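Long-range contacts in tRNA (cytosine(72)-C(5))-methyltransferase (Pyrococcus horikoshii, PDB 5ZVE), which methylates the C5 position of cytosine 72 in several tRNAs, taking the methyl group from S-adenosyl-L-methionine: residues E3-L9 with L285-L291; S100-G104 with P161-L165; C276-V281 with C323-E329; F350-P354 with F364-H369. All coordinates share one frame; numbering follows the deposited sequence.

How the contacts relate
Contact 1 closes the longest loop, tying the start of helix 7-17 and the residues before it to the loop ahead of helix 291-310, and so joins the N-terminal region to the methyltransferase. Contact 2, nested within that loop, belongs to the PUA region; its centre is about 22 Å from that of contact 1, yet Leu285 packs on Tyr102 and so brings this region in. The segments of contacts 1 and 3 alternate along the chain, with centres about 12 Å apart and Arg289 reaching Thr277. Contact 3 joins the loops after strands 267-273 and 316-322. Contact 4, at strands 353-355 and 361-364 and helix 366-369, follows about 14 Å away between centres; both are internal to the methyltransferase.

Contact 1: E3-L9 with L285-L291; sequences EAFPKEL and LWEERTL
Ala4 and Trp286 lie with their CA atoms 4.4 Å apart, and Glu287 N, one residue after Trp286, donates to the O of that same Ala4 at 2.7 Å, with an N-H...O angle of 159°. Beyond this point Pro6 sets its CD 3.4 Å from Glu287 O, and the backbones then draw apart, with the CA atoms of Leu9 and Thr290 5.8 Å from each other. Glu3 CG comes to 3.5 Å from Trp286 CZ3, while the indole nitrogen is held by Asp129. Lys131 and Arg30 add cation-pi contacts. Glu287 turns its CG anti to the backbone N (chi1 -180°), which puts CG 3.6 Å from Leu9 CD2; its carboxylate takes Arg289 N on OE1 and forms a salt bridge from OE2 to Lys284. The contact fastens the N-terminal, ferredoxin-like region to the loop between strand 267-273 and helix 291-310 of the class I methyltransferase fold. Pro6 is the N-cap of helix 7-17 and Thr290 that of helix 291-310, so two helix starts meet here. The Thr290 hydroxyl makes no capping bond; OG1 is instead modelled as donating to Glu8 OE1, at a distance so short that the detail is doubtful. The Glu8 and Leu291 side chains run past each other in opposite directions, with Glu8 OE2 3.5 Å from Leu291 CD2.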
loop_
_atom_site.group_PDB
_atom_site.type_symbol
_atom_site.label_atom_id
_atom_site.label_comp_id
_atom_site.label_asym_id
_atom_site.label_seq_id
_atom_site.Cartn_x
_atom_site.Cartn_y
_atom_site.Cartn_z
ATOM N N GLU A 3 -11.205 16.494 10.345
ATOM C CA GLU A 3 -10.270 17.571 10.058
ATOM C C GLU A 3 -9.123 17.137 9.144
ATOM O O GLU A 3 -8.520 17.964 8.457
ATOM C CB GLU A 3 -9.712 18.138 11.364
ATOM C CG GLU A 3 -8.596 17.306 11.998
ATOM C CD GLU A 3 -9.087 16.429 13.126
ATOM O OE1 GLU A 3 -10.276 16.042 13.101
ATOM O OE2 GLU A 3 -8.282 16.125 14.037
ATOM N N ALA A 4 -8.814 15.844 9.153
ATOM C CA ALA A 4 -7.734 15.310 8.330
ATOM C C ALA A 4 -8.046 15.385 6.839
ATOM O O ALA A 4 -7.154 15.225 6.003
ATOM C CB ALA A 4 -7.448 13.887 8.719
ATOM N N PHE A 5 -9.312 15.626 6.515
ATOM C CA PHE A 5 -9.768 15.626 5.131
ATOM C C PHE A 5 -10.324 16.990 4.753
ATOM O O PHE A 5 -11.173 17.525 5.462
ATOM C CB PHE A 5 -10.836 14.548 4.917
ATOM C CG PHE A 5 -10.413 13.178 5.370
ATOM C CD1 PHE A 5 -10.583 12.784 6.688
ATOM C CD2 PHE A 5 -9.846 12.286 4.478
ATOM C CE1 PHE A 5 -10.186 11.531 7.108
ATOM C CE2 PHE A 5 -9.452 11.029 4.890
ATOM C CZ PHE A 5 -9.621 10.651 6.207
ATOM N N PRO A 6 -9.844 17.558 3.637
ATOM C CA PRO A 6 -10.340 18.856 3.172
ATOM C C PRO A 6 -11.843 18.793 2.935
ATOM O O PRO A 6 -12.360 17.717 2.638
ATOM C CB PRO A 6 -9.570 19.092 1.868
ATOM C CG PRO A 6 -9.074 17.750 1.457
ATOM C CD PRO A 6 -8.853 16.979 2.717
ATOM N N LYS A 7 -12.526 19.924 3.075
ATOM C CA LYS A 7 -13.984 19.953 3.096
ATOM C C LYS A 7 -14.620 19.431 1.810
ATOM O O LYS A 7 -15.588 18.672 1.865
ATOM C CB LYS A 7 -14.477 21.377 3.364
ATOM C CG LYS A 7 -15.988 21.496 3.482
ATOM C CD LYS A 7 -16.430 21.170 4.894
ATOM C CE LYS A 7 -17.916 20.889 4.989
ATOM N NZ LYS A 7 -18.735 22.076 4.630
ATOM N N GLU A 8 -14.087 19.828 0.659
ATOM C CA GLU A 8 -14.691 19.424 -0.608
ATOM C C GLU A 8 -14.577 17.918 -0.834
ATOM O O GLU A 8 -15.468 17.312 -1.420
ATOM C CB GLU A 8 -14.076 20.181 -1.790
ATOM C CG GLU A 8 -12.578 20.058 -1.941
ATOM C CD GLU A 8 -12.114 20.504 -3.317
ATOM O OE1 GLU A 8 -10.892 20.483 -3.578
ATOM O OE2 GLU A 8 -12.975 20.870 -4.145
ATOM N N LEU A 9 -13.482 17.319 -0.375
ATOM C CA LEU A 9 -13.337 15.870 -0.439
ATOM C C LEU A 9 -14.343 15.190 0.486
ATOM O O LEU A 9 -14.912 14.150 0.145
ATOM C CB LEU A 9 -11.913 15.440 -0.082
ATOM C CG LEU A 9 -11.668 13.929 -0.116
ATOM C CD1 LEU A 9 -11.854 13.389 -1.523
ATOM C CD2 LEU A 9 -10.288 13.587 0.409
ATOM N N LEU A 285 -2.950 10.484 8.175
ATOM C CA LEU A 285 -2.854 11.537 9.183
ATOM C C LEU A 285 -3.482 12.831 8.661
ATOM O O LEU A 285 -4.326 13.427 9.328
ATOM C CB LEU A 285 -1.396 11.769 9.593
ATOM C CG LEU A 285 -0.800 10.834 10.655
ATOM C CD1 LEU A 285 -0.730 9.391 10.177
ATOM C CD2 LEU A 285 0.575 11.315 11.097
ATOM N N TRP A 286 -3.060 13.264 7.477
ATOM C CA TRP A 286 -3.653 14.426 6.822
ATOM C C TRP A 286 -3.738 14.184 5.327
ATOM O O TRP A 286 -2.722 13.956 4.673
ATOM C CB TRP A 286 -2.847 15.701 7.096
ATOM C CG TRP A 286 -2.616 15.961 8.553
ATOM C CD1 TRP A 286 -1.495 15.667 9.264
ATOM C CD2 TRP A 286 -3.537 16.554 9.475
ATOM N NE1 TRP A 286 -1.654 16.047 10.573
ATOM C CE2 TRP A 286 -2.899 16.590 10.730
ATOM C CE3 TRP A 286 -4.833 17.059 9.361
ATOM C CZ2 TRP A 286 -3.517 17.114 11.868
ATOM C CZ3 TRP A 286 -5.446 17.575 10.490
ATOM C CH2 TRP A 286 -4.787 17.602 11.728
ATOM N N GLU A 287 -4.951 14.233 4.789
ATOM C CA GLU A 287 -5.156 14.035 3.359
ATOM C C GLU A 287 -4.872 15.333 2.613
ATOM O O GLU A 287 -5.525 16.343 2.858
ATOM C CB GLU A 287 -6.580 13.559 3.075
ATOM C CG GLU A 287 -6.871 13.320 1.597
ATOM C CD GLU A 287 -6.016 12.218 0.998
ATOM O OE1 GLU A 287 -5.066 12.536 0.253
ATOM O OE2 GLU A 287 -6.297 11.029 1.272
ATOM N N GLU A 288 -3.892 15.310 1.714
ATOM C CA GLU A 288 -3.510 16.515 0.978
ATOM C C GLU A 288 -4.149 16.603 -0.404
ATOM O O GLU A 288 -4.385 17.699 -0.916
ATOM C CB GLU A 288 -1.987 16.589 0.837
ATOM C CG GLU A 288 -1.230 16.541 2.157
ATOM C CD GLU A 288 -0.459 15.245 2.330
ATOM O OE1 GLU A 288 -0.822 14.251 1.666
ATOM O OE2 GLU A 288 0.505 15.219 3.127
ATOM N N ARG A 289 -4.432 15.453 -1.008
ATOM C CA ARG A 289 -4.998 15.437 -2.351
ATOM C C ARG A 289 -6.498 15.673 -2.308
ATOM O O ARG A 289 -7.172 15.285 -1.354
ATOM C CB ARG A 289 -4.679 14.118 -3.061
ATOM C CG ARG A 289 -3.284 14.100 -3.673
ATOM C CD ARG A 289 -2.863 12.708 -4.068
ATOM N NE ARG A 289 -1.448 12.647 -4.426
ATOM C CZ ARG A 289 -0.781 11.515 -4.639
ATOM N NH1 ARG A 289 -1.395 10.345 -4.523
ATOM N NH2 ARG A 289 0.506 11.552 -4.960
ATOM N N THR A 290 -7.013 16.329 -3.344
ATOM C CA THR A 290 -8.416 16.710 -3.385
ATOM C C THR A 290 -9.009 16.554 -4.790
ATOM O O THR A 290 -8.450 15.849 -5.633
ATOM C CB THR A 290 -8.611 18.156 -2.879
ATOM O OG1 THR A 290 -10.010 18.460 -2.833
ATOM C CG2 THR A 290 -7.877 19.163 -3.774
ATOM N N LEU A 291 -10.148 17.199 -5.025
ATOM C CA LEU A 291 -10.946 16.955 -6.226
ATOM C C LEU A 291 -10.188 17.199 -7.523
ATOM O O LEU A 291 -10.244 16.378 -8.437
ATOM C CB LEU A 291 -12.216 17.811 -6.207
ATOM C CG LEU A 291 -13.478 17.156 -5.627
ATOM C CD1 LEU A 291 -13.213 16.505 -4.280
ATOM C CD2 LEU A 291 -14.623 18.157 -5.526
#

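Contact 2: S100-G104 with P161-L165; sequences SVYQG and PKFKL
Tyr102 receives the edge of Phe163 on one ring face in a T-shaped stack, with centroids 5.4 Å apart and planes at 71°. This is an internal contact of the PUA region, where the type I turn Val101-Gly104 at the end of helix 95-101, with a Schellman motif at Gly104, packs on the chain leaving strand 154-161. Phe163 CD2 stands over the rim of the tyrosine ring, while Tyr102 OH lies at the Phe163 edge, 3.5 Å from Phe163 CE2, and Tyr102 O also lies at that edge, in the ring plane. Beside the pair, Lys162 runs in the same direction as Tyr102 and lays its CG 3.7 Å from Tyr102 CE1 before its amine reaches Asp82. Tyr102 OH is bonded to Arg30 O. A leucine in place of Tyr102 would probably cost the flat face on which the Phe163 edge rests and leave Arg30 O without its hydroxyl partner. Two backbone bonds join the segments: Phe163 N to Tyr102 O at 3.1 Å, and the straighter one from Leu165 N to Gln103 O at 2.9 Å. Gly104, at positive phi, sits so close to Lys164 that a CB would collide with its CD; Pro161 CB approaches Gly104 CA to 3.7 Å.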
loop_
_atom_site.group_PDB
_atom_site.type_symbol
_atom_site.label_atom_id
_atom_site.label_comp_id
_atom_site.label_asym_id
_atom_site.label_seq_id
_atom_site.Cartn_x
_atom_site.Cartn_y
_atom_site.Cartn_z
ATOM N N SER A 100 5.392 7.054 11.188
ATOM C CA SER A 100 5.997 5.791 11.589
ATOM C C SER A 100 5.888 5.585 13.108
ATOM O O SER A 100 5.572 4.487 13.563
ATOM C CB SER A 100 7.456 5.732 11.126
ATOM O OG SER A 100 8.205 6.788 11.691
ATOM N N VAL A 101 6.131 6.646 13.878
ATOM C CA VAL A 101 5.932 6.632 15.330
ATOM C C VAL A 101 4.487 6.278 15.690
ATOM O O VAL A 101 4.227 5.513 16.619
ATOM C CB VAL A 101 6.302 8.002 15.953
ATOM C CG1 VAL A 101 5.823 8.107 17.392
ATOM C CG2 VAL A 101 7.804 8.243 15.857
ATOM N N TYR A 102 3.559 6.844 14.926
ATOM C CA TYR A 102 2.128 6.567 15.011
ATOM C C TYR A 102 1.818 5.070 14.934
ATOM O O TYR A 102 0.776 4.616 15.404
ATOM C CB TYR A 102 1.419 7.317 13.876
ATOM C CG TYR A 102 -0.095 7.388 13.918
ATOM C CD1 TYR A 102 -0.750 8.146 14.878
ATOM C CD2 TYR A 102 -0.865 6.763 12.946
ATOM C CE1 TYR A 102 -2.127 8.239 14.901
ATOM C CE2 TYR A 102 -2.243 6.855 12.957
ATOM C CZ TYR A 102 -2.867 7.595 13.936
ATOM O OH TYR A 102 -4.240 7.691 13.955
ATOM N N GLN A 103 2.730 4.308 14.338
ATOM C CA GLN A 103 2.525 2.878 14.154
ATOM C C GLN A 103 3.525 2.042 14.950
ATOM O O GLN A 103 3.554 0.822 14.825
ATOM C CB GLN A 103 2.602 2.529 12.666
ATOM C CG GLN A 103 1.751 3.447 11.814
ATOM C CD GLN A 103 1.911 3.195 10.333
ATOM O OE1 GLN A 103 1.665 2.093 9.851
ATOM N NE2 GLN A 103 2.327 4.224 9.599
ATOM N N GLY A 104 4.350 2.701 15.760
ATOM C CA GLY A 104 5.205 1.992 16.699
ATOM C C GLY A 104 6.702 2.129 16.498
ATOM O O GLY A 104 7.479 1.567 17.265
ATOM N N PRO A 161 3.321 4.215 21.681
ATOM C CA PRO A 161 2.824 4.693 20.391
ATOM C C PRO A 161 1.300 4.706 20.389
ATOM O O PRO A 161 0.695 3.976 21.162
ATOM C CB PRO A 161 3.377 3.669 19.402
ATOM C CG PRO A 161 3.465 2.412 20.203
ATOM C CD PRO A 161 3.872 2.851 21.588
ATOM N N LYS A 162 0.692 5.530 19.548
ATOM C CA LYS A 162 -0.757 5.540 19.445
ATOM C C LYS A 162 -1.255 4.162 18.990
ATOM O O LYS A 162 -2.222 3.625 19.532
ATOM C CB LYS A 162 -1.204 6.638 18.485
ATOM C CG LYS A 162 -2.670 6.613 18.144
ATOM C CD LYS A 162 -3.512 7.309 19.181
ATOM C CE LYS A 162 -4.675 8.025 18.519
ATOM N NZ LYS A 162 -5.786 8.268 19.477
ATOM N N PHE A 163 -0.571 3.592 18.004
ATOM C CA PHE A 163 -0.844 2.235 17.542
ATOM C C PHE A 163 0.459 1.468 17.419
ATOM O O PHE A 163 1.527 2.063 17.285
ATOM C CB PHE A 163 -1.564 2.228 16.189
ATOM C CG PHE A 163 -2.929 2.850 16.216
ATOM C CD1 PHE A 163 -4.038 2.103 16.586
ATOM C CD2 PHE A 163 -3.107 4.175 15.849
ATOM C CE1 PHE A 163 -5.300 2.670 16.604
ATOM C CE2 PHE A 163 -4.371 4.749 15.857
ATOM C CZ PHE A 163 -5.468 3.997 16.239
ATOM N N LYS A 164 0.369 0.145 17.462
ATOM C CA LYS A 164 1.546 -0.695 17.317
ATOM C C LYS A 164 1.361 -1.773 16.252
ATOM O O LYS A 164 0.482 -2.624 16.361
ATOM C CB LYS A 164 1.899 -1.345 18.653
ATOM C CG LYS A 164 3.114 -2.253 18.605
ATOM C CD LYS A 164 4.313 -1.554 18.011
ATOM C CE LYS A 164 5.550 -2.436 18.084
ATOM N NZ LYS A 164 6.672 -1.864 17.283
ATOM N N LEU A 165 2.200 -1.708 15.223
ATOM C CA LEU A 165 2.338 -2.767 14.237
ATOM C C LEU A 165 3.749 -3.317 14.368
ATOM O O LEU A 165 4.667 -2.576 14.702
ATOM C CB LEU A 165 2.091 -2.252 12.816
ATOM C CG LEU A 165 0.679 -1.813 12.424
ATOM C CD1 LEU A 165 0.653 -1.334 10.983
ATOM C CD2 LEU A 165 -0.292 -2.954 12.613
#

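Contact 3: C276-V281 with C323-E329; sequences CTALGV and CTLSYEE
Thr277 and Glu329 cross obliquely, and the carboxylate grips the threonine twice: Thr277 N donates to the syn lone pair of Glu329 OE1 at 3.0 Å, and Thr277 OG1 donates to OE2 over a distance modelled as unusually short. The same Thr277 OG1 accepts from Thr324 OG1 at 2.6 Å, and Thr324 OG1 in turn accepts from Leu279 N at 3.2 Å, so that the two hydroxyls pass a directed chain of bonds from backbone to carboxylate. With its OG1 anti to the backbone N (chi1 -160°), Thr324 turns that hydroxyl toward Thr277 OG1 and Leu279 N, alongside the Leu279 side chain. Glu329 OE2 is also met by Ser326 OG, on the anti side and well out of the carboxylate plane; Ser326 OG accepts from Glu329 N as an ST motif. These loops follow strands 267-273 and 316-322, parallel neighbours in the Rossmann-like sheet of an RsmB/NOP methyltransferase, and begin with the cysteines of the Pro-Cys and Thr-Cys signatures of the family. Cys323 is the predicted nucleophile, its side chain about 7 Å from the bound S-adenosyl-L-homocysteine. Its SG lies 3.5 Å from Cys276 SG, too far for a disulfide, with Val281 CG1 at 3.6 Å. The backbone of the same residue is held by Gly280 N, which donates to Cys323 O at 3.0 Å, while Cys276 CB faces Glu329 OE1 at 3.3 Å.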
loop_
_atom_site.group_PDB
_atom_site.type_symbol
_atom_site.label_atom_id
_atom_site.label_comp_id
_atom_site.label_asym_id
_atom_site.label_seq_id
_atom_site.Cartn_x
_atom_site.Cartn_y
_atom_site.Cartn_z
ATOM N N CYS A 276 -2.181 6.664 -8.656
ATOM C CA CYS A 276 -3.503 7.148 -8.293
ATOM C C CYS A 276 -3.408 8.141 -7.155
ATOM O O CYS A 276 -2.334 8.346 -6.595
ATOM C CB CYS A 276 -4.423 5.981 -7.913
ATOM S SG CYS A 276 -3.930 5.061 -6.432
ATOM N N THR A 277 -4.535 8.758 -6.817
ATOM C CA THR A 277 -4.586 9.753 -5.750
ATOM C C THR A 277 -4.320 9.139 -4.367
ATOM O O THR A 277 -4.101 9.864 -3.393
ATOM C CB THR A 277 -5.948 10.480 -5.747
ATOM O OG1 THR A 277 -7.007 9.517 -5.793
ATOM C CG2 THR A 277 -6.066 11.386 -6.967
ATOM N N ALA A 278 -4.343 7.807 -4.298
ATOM C CA ALA A 278 -4.022 7.060 -3.078
ATOM C C ALA A 278 -4.921 7.432 -1.901
ATOM O O ALA A 278 -4.483 7.426 -0.752
ATOM C CB ALA A 278 -2.558 7.260 -2.703
ATOM N N LEU A 279 -6.181 7.735 -2.190
ATOM C CA LEU A 279 -7.131 8.142 -1.160
ATOM C C LEU A 279 -7.413 7.026 -0.155
ATOM O O LEU A 279 -7.930 7.279 0.931
ATOM C CB LEU A 279 -8.439 8.612 -1.808
ATOM C CG LEU A 279 -8.327 9.844 -2.719
ATOM C CD1 LEU A 279 -9.644 10.130 -3.430
ATOM C CD2 LEU A 279 -7.864 11.075 -1.935
ATOM N N GLY A 280 -7.069 5.795 -0.518
ATOM C CA GLY A 280 -7.366 4.647 0.321
ATOM C C GLY A 280 -6.252 4.208 1.255
ATOM O O GLY A 280 -6.446 3.309 2.070
ATOM N N VAL A 281 -5.082 4.834 1.150
ATOM C CA VAL A 281 -3.927 4.355 1.894
ATOM C C VAL A 281 -4.033 4.713 3.373
ATOM O O VAL A 281 -4.609 5.732 3.748
ATOM C CB VAL A 281 -2.597 4.898 1.318
ATOM C CG1 VAL A 281 -2.493 4.593 -0.167
ATOM C CG2 VAL A 281 -2.454 6.377 1.578
ATOM N N CYS A 323 -5.174 2.033 -5.305
ATOM C CA CYS A 323 -5.362 2.183 -3.867
ATOM C C CYS A 323 -6.084 3.494 -3.579
ATOM O O CYS A 323 -5.693 4.249 -2.693
ATOM C CB CYS A 323 -4.018 2.126 -3.129
ATOM S SG CYS A 323 -2.832 3.428 -3.575
ATOM N N THR A 324 -7.148 3.755 -4.330
ATOM C CA THR A 324 -7.915 4.977 -4.156
ATOM C C THR A 324 -9.408 4.682 -4.125
ATOM O O THR A 324 -9.855 3.638 -4.592
ATOM C CB THR A 324 -7.611 5.997 -5.270
ATOM O OG1 THR A 324 -7.993 7.306 -4.837
ATOM C CG2 THR A 324 -8.355 5.647 -6.551
ATOM N N LEU A 325 -10.174 5.604 -3.561
ATOM C CA LEU A 325 -11.606 5.408 -3.387
ATOM C C LEU A 325 -12.468 6.072 -4.462
ATOM O O LEU A 325 -13.647 5.743 -4.597
ATOM C CB LEU A 325 -12.022 5.940 -2.018
ATOM C CG LEU A 325 -11.367 5.249 -0.824
ATOM C CD1 LEU A 325 -11.488 6.123 0.412
ATOM C CD2 LEU A 325 -12.020 3.903 -0.599
ATOM N N SER A 326 -11.884 6.995 -5.225
ATOM C CA SER A 326 -12.670 7.845 -6.123
ATOM C C SER A 326 -13.426 7.043 -7.178
ATOM O O SER A 326 -12.988 5.969 -7.599
ATOM C CB SER A 326 -11.780 8.880 -6.813
ATOM O OG SER A 326 -11.049 8.298 -7.875
ATOM N N TYR A 327 -14.580 7.560 -7.580
ATOM C CA TYR A 327 -15.344 6.949 -8.653
ATOM C C TYR A 327 -14.609 7.091 -9.980
ATOM O O TYR A 327 -14.464 6.116 -10.723
ATOM C CB TYR A 327 -16.741 7.572 -8.759
ATOM C CG TYR A 327 -17.609 6.878 -9.784
ATOM C CD1 TYR A 327 -18.391 5.788 -9.434
ATOM C CD2 TYR A 327 -17.628 7.302 -11.107
ATOM C CE1 TYR A 327 -19.178 5.145 -10.374
ATOM C CE2 TYR A 327 -18.407 6.670 -12.049
ATOM C CZ TYR A 327 -19.179 5.592 -11.678
ATOM O OH TYR A 327 -19.957 4.958 -12.621
ATOM N N GLU A 328 -14.160 8.311 -10.274
ATOM C CA GLU A 328 -13.586 8.644 -11.577
ATOM C C GLU A 328 -12.373 7.778 -11.931
ATOM O O GLU A 328 -12.229 7.350 -13.077
ATOM C CB GLU A 328 -13.181 10.123 -11.626
ATOM C CG GLU A 328 -14.334 11.121 -11.631
ATOM C CD GLU A 328 -14.898 11.390 -10.245
ATOM O OE1 GLU A 328 -14.383 10.805 -9.268
ATOM O OE2 GLU A 328 -15.849 12.193 -10.132
ATOM N N GLU A 329 -11.512 7.510 -10.951
ATOM C CA GLU A 329 -10.308 6.720 -11.198
ATOM C C GLU A 329 -10.617 5.231 -11.259
ATOM O O GLU A 329 -9.784 4.435 -11.685
ATOM C CB GLU A 329 -9.252 6.968 -10.115
ATOM C CG GLU A 329 -8.739 8.390 -10.026
ATOM C CD GLU A 329 -7.881 8.613 -8.792
ATOM O OE1 GLU A 329 -6.706 8.195 -8.803
ATOM O OE2 GLU A 329 -8.383 9.199 -7.810
#

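Contact 4: F350-P354 with F364-H369; sequences FIGSP and FYPHKH
His369 and Phe364 both carry CG anti to the carbonyl carbon (chi1 -46° and -70°), and these turns bring their rings against Gly352. The Gly352 methylene makes a CH-pi contact with each: its CA is 3.9 Å from the imidazole centroid and 4.2 Å from the Phe364 centroid. Lys368 CB lies over the opposite face of the imidazole, so the ring is sandwiched. The rotation of the imidazole is fixed by Tyr365 N, which donates to His369 ND1 in the ring plane at 2.9 Å and 172°. At the other nitrogen a water lies in the ring plane, 2.6 Å from His369 NE2, and bonds weakly to Gly352 O. Ser353 approaches the imidazole edge, OG 3.2 Å from His369 CE1, and rests its CB 3.8 Å from Tyr365 CE2 at the phenol edge. With an alanine here instead of His369, Tyr365 N would probably lose its acceptor and the bridging water its ring anchor. A second water joins Pro354 O to Tyr365 OH. The contact lies where strand 353-355 begins and its antiparallel partner 361-364 ends, with Tyr365 as N-cap of the short helix 366-369; His367 of that helix packs on helix 19-29, and Phe364 on strand 374-381.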
loop_
_atom_site.group_PDB
_atom_site.type_symbol
_atom_site.label_atom_id
_atom_site.label_comp_id
_atom_site.label_asym_id
_atom_site.label_seq_id
_atom_site.Cartn_x
_atom_site.Cartn_y
_atom_site.Cartn_z
ATOM N N PHE A 350 -13.260 -13.238 -4.525
ATOM C CA PHE A 350 -14.070 -12.068 -4.228
ATOM C C PHE A 350 -14.453 -12.065 -2.759
ATOM O O PHE A 350 -15.390 -12.749 -2.352
ATOM C CB PHE A 350 -15.329 -12.029 -5.092
ATOM C CG PHE A 350 -15.880 -10.641 -5.289
ATOM C CD1 PHE A 350 -16.463 -9.953 -4.233
ATOM C CD2 PHE A 350 -15.828 -10.031 -6.534
ATOM C CE1 PHE A 350 -16.965 -8.679 -4.409
ATOM C CE2 PHE A 350 -16.334 -8.761 -6.718
ATOM C CZ PHE A 350 -16.905 -8.082 -5.656
ATOM N N ILE A 351 -13.724 -11.288 -1.966
ATOM C CA ILE A 351 -14.010 -11.188 -0.545
ATOM C C ILE A 351 -14.244 -9.739 -0.136
ATOM O O ILE A 351 -14.490 -9.446 1.029
ATOM C CB ILE A 351 -12.867 -11.789 0.299
ATOM C CG1 ILE A 351 -11.540 -11.099 -0.019
ATOM C CG2 ILE A 351 -12.772 -13.295 0.066
ATOM C CD1 ILE A 351 -10.321 -11.804 0.550
ATOM N N GLY A 352 -14.184 -8.832 -1.104
ATOM C CA GLY A 352 -14.419 -7.428 -0.825
ATOM C C GLY A 352 -15.876 -7.062 -0.997
ATOM O O GLY A 352 -16.762 -7.848 -0.667
ATOM N N SER A 353 -16.119 -5.866 -1.522
ATOM C CA SER A 353 -17.469 -5.384 -1.792
ATOM C C SER A 353 -17.678 -5.192 -3.286
ATOM O O SER A 353 -16.712 -5.083 -4.043
ATOM C CB SER A 353 -17.733 -4.062 -1.063
ATOM O OG SER A 353 -17.796 -4.248 0.338
ATOM N N PRO A 354 -18.947 -5.163 -3.722
ATOM C CA PRO A 354 -19.229 -4.764 -5.105
ATOM C C PRO A 354 -18.810 -3.322 -5.366
ATOM O O PRO A 354 -18.670 -2.543 -4.424
ATOM C CB PRO A 354 -20.753 -4.919 -5.226
ATOM C CG PRO A 354 -21.263 -5.081 -3.822
ATOM C CD PRO A 354 -20.145 -5.669 -3.028
ATOM N N PHE A 364 -12.483 -2.668 -1.813
ATOM C CA PHE A 364 -12.155 -2.883 -0.418
ATOM C C PHE A 364 -12.322 -1.579 0.350
ATOM O O PHE A 364 -11.961 -0.507 -0.138
ATOM C CB PHE A 364 -10.731 -3.422 -0.267
ATOM C CG PHE A 364 -10.558 -4.833 -0.766
ATOM C CD1 PHE A 364 -10.229 -5.083 -2.088
ATOM C CD2 PHE A 364 -10.720 -5.908 0.094
ATOM C CE1 PHE A 364 -10.069 -6.381 -2.546
ATOM C CE2 PHE A 364 -10.559 -7.211 -0.355
ATOM C CZ PHE A 364 -10.234 -7.448 -1.679
ATOM N N TYR A 365 -12.912 -1.680 1.536
ATOM C CA TYR A 365 -13.132 -0.532 2.402
ATOM C C TYR A 365 -12.476 -0.776 3.750
ATOM O O TYR A 365 -12.488 -1.904 4.242
ATOM C CB TYR A 365 -14.623 -0.271 2.586
ATOM C CG TYR A 365 -15.344 0.143 1.325
ATOM C CD1 TYR A 365 -15.311 1.460 0.888
ATOM C CD2 TYR A 365 -16.064 -0.782 0.578
ATOM C CE1 TYR A 365 -15.975 1.848 -0.263
ATOM C CE2 TYR A 365 -16.732 -0.403 -0.577
ATOM C CZ TYR A 365 -16.682 0.913 -0.989
ATOM O OH TYR A 365 -17.341 1.307 -2.131
ATOM N N PRO A 366 -11.905 0.279 4.358
ATOM C CA PRO A 366 -11.219 0.116 5.646
ATOM C C PRO A 366 -12.141 -0.327 6.786
ATOM O O PRO A 366 -11.725 -1.118 7.632
ATOM C CB PRO A 366 -10.645 1.516 5.921
ATOM C CG PRO A 366 -11.485 2.446 5.114
ATOM C CD PRO A 366 -11.871 1.672 3.881
ATOM N N HIS A 367 -13.372 0.172 6.809
ATOM C CA HIS A 367 -14.290 -0.143 7.898
ATOM C C HIS A 367 -14.955 -1.502 7.715
ATOM O O HIS A 367 -15.403 -2.110 8.680
ATOM C CB HIS A 367 -15.350 0.956 8.040
ATOM C CG HIS A 367 -16.274 1.073 6.868
ATOM N ND1 HIS A 367 -15.826 1.277 5.580
ATOM C CD2 HIS A 367 -17.626 1.033 6.793
ATOM C CE1 HIS A 367 -16.862 1.342 4.761
ATOM N NE2 HIS A 367 -17.965 1.201 5.472
ATOM N N LYS A 368 -15.025 -1.981 6.479
ATOM C CA LYS A 368 -15.632 -3.285 6.216
ATOM C C LYS A 368 -14.625 -4.436 6.199
ATOM O O LYS A 368 -14.926 -5.525 6.676
ATOM C CB LYS A 368 -16.401 -3.261 4.890
ATOM C CG LYS A 368 -17.606 -2.336 4.874
ATOM C CD LYS A 368 -18.366 -2.444 3.556
ATOM C CE LYS A 368 -19.672 -1.662 3.599
ATOM N NZ LYS A 368 -20.359 -1.651 2.276
ATOM N N HIS A 369 -13.438 -4.209 5.647
ATOM C CA HIS A 369 -12.513 -5.315 5.413
ATOM C C HIS A 369 -11.189 -5.191 6.152
ATOM O O HIS A 369 -10.327 -6.063 6.021
ATOM C CB HIS A 369 -12.248 -5.458 3.915
ATOM C CG HIS A 369 -13.487 -5.395 3.084
ATOM N ND1 HIS A 369 -13.734 -4.375 2.186
ATOM C CD2 HIS A 369 -14.561 -6.219 3.016
ATOM C CE1 HIS A 369 -14.900 -4.578 1.602
ATOM N NE2 HIS A 369 -15.423 -5.692 2.088
HETATM O O HOH W 1 -17.820 -6.737 2.189
HETATM O O HOH W 2 -19.395 -0.349 -2.610
#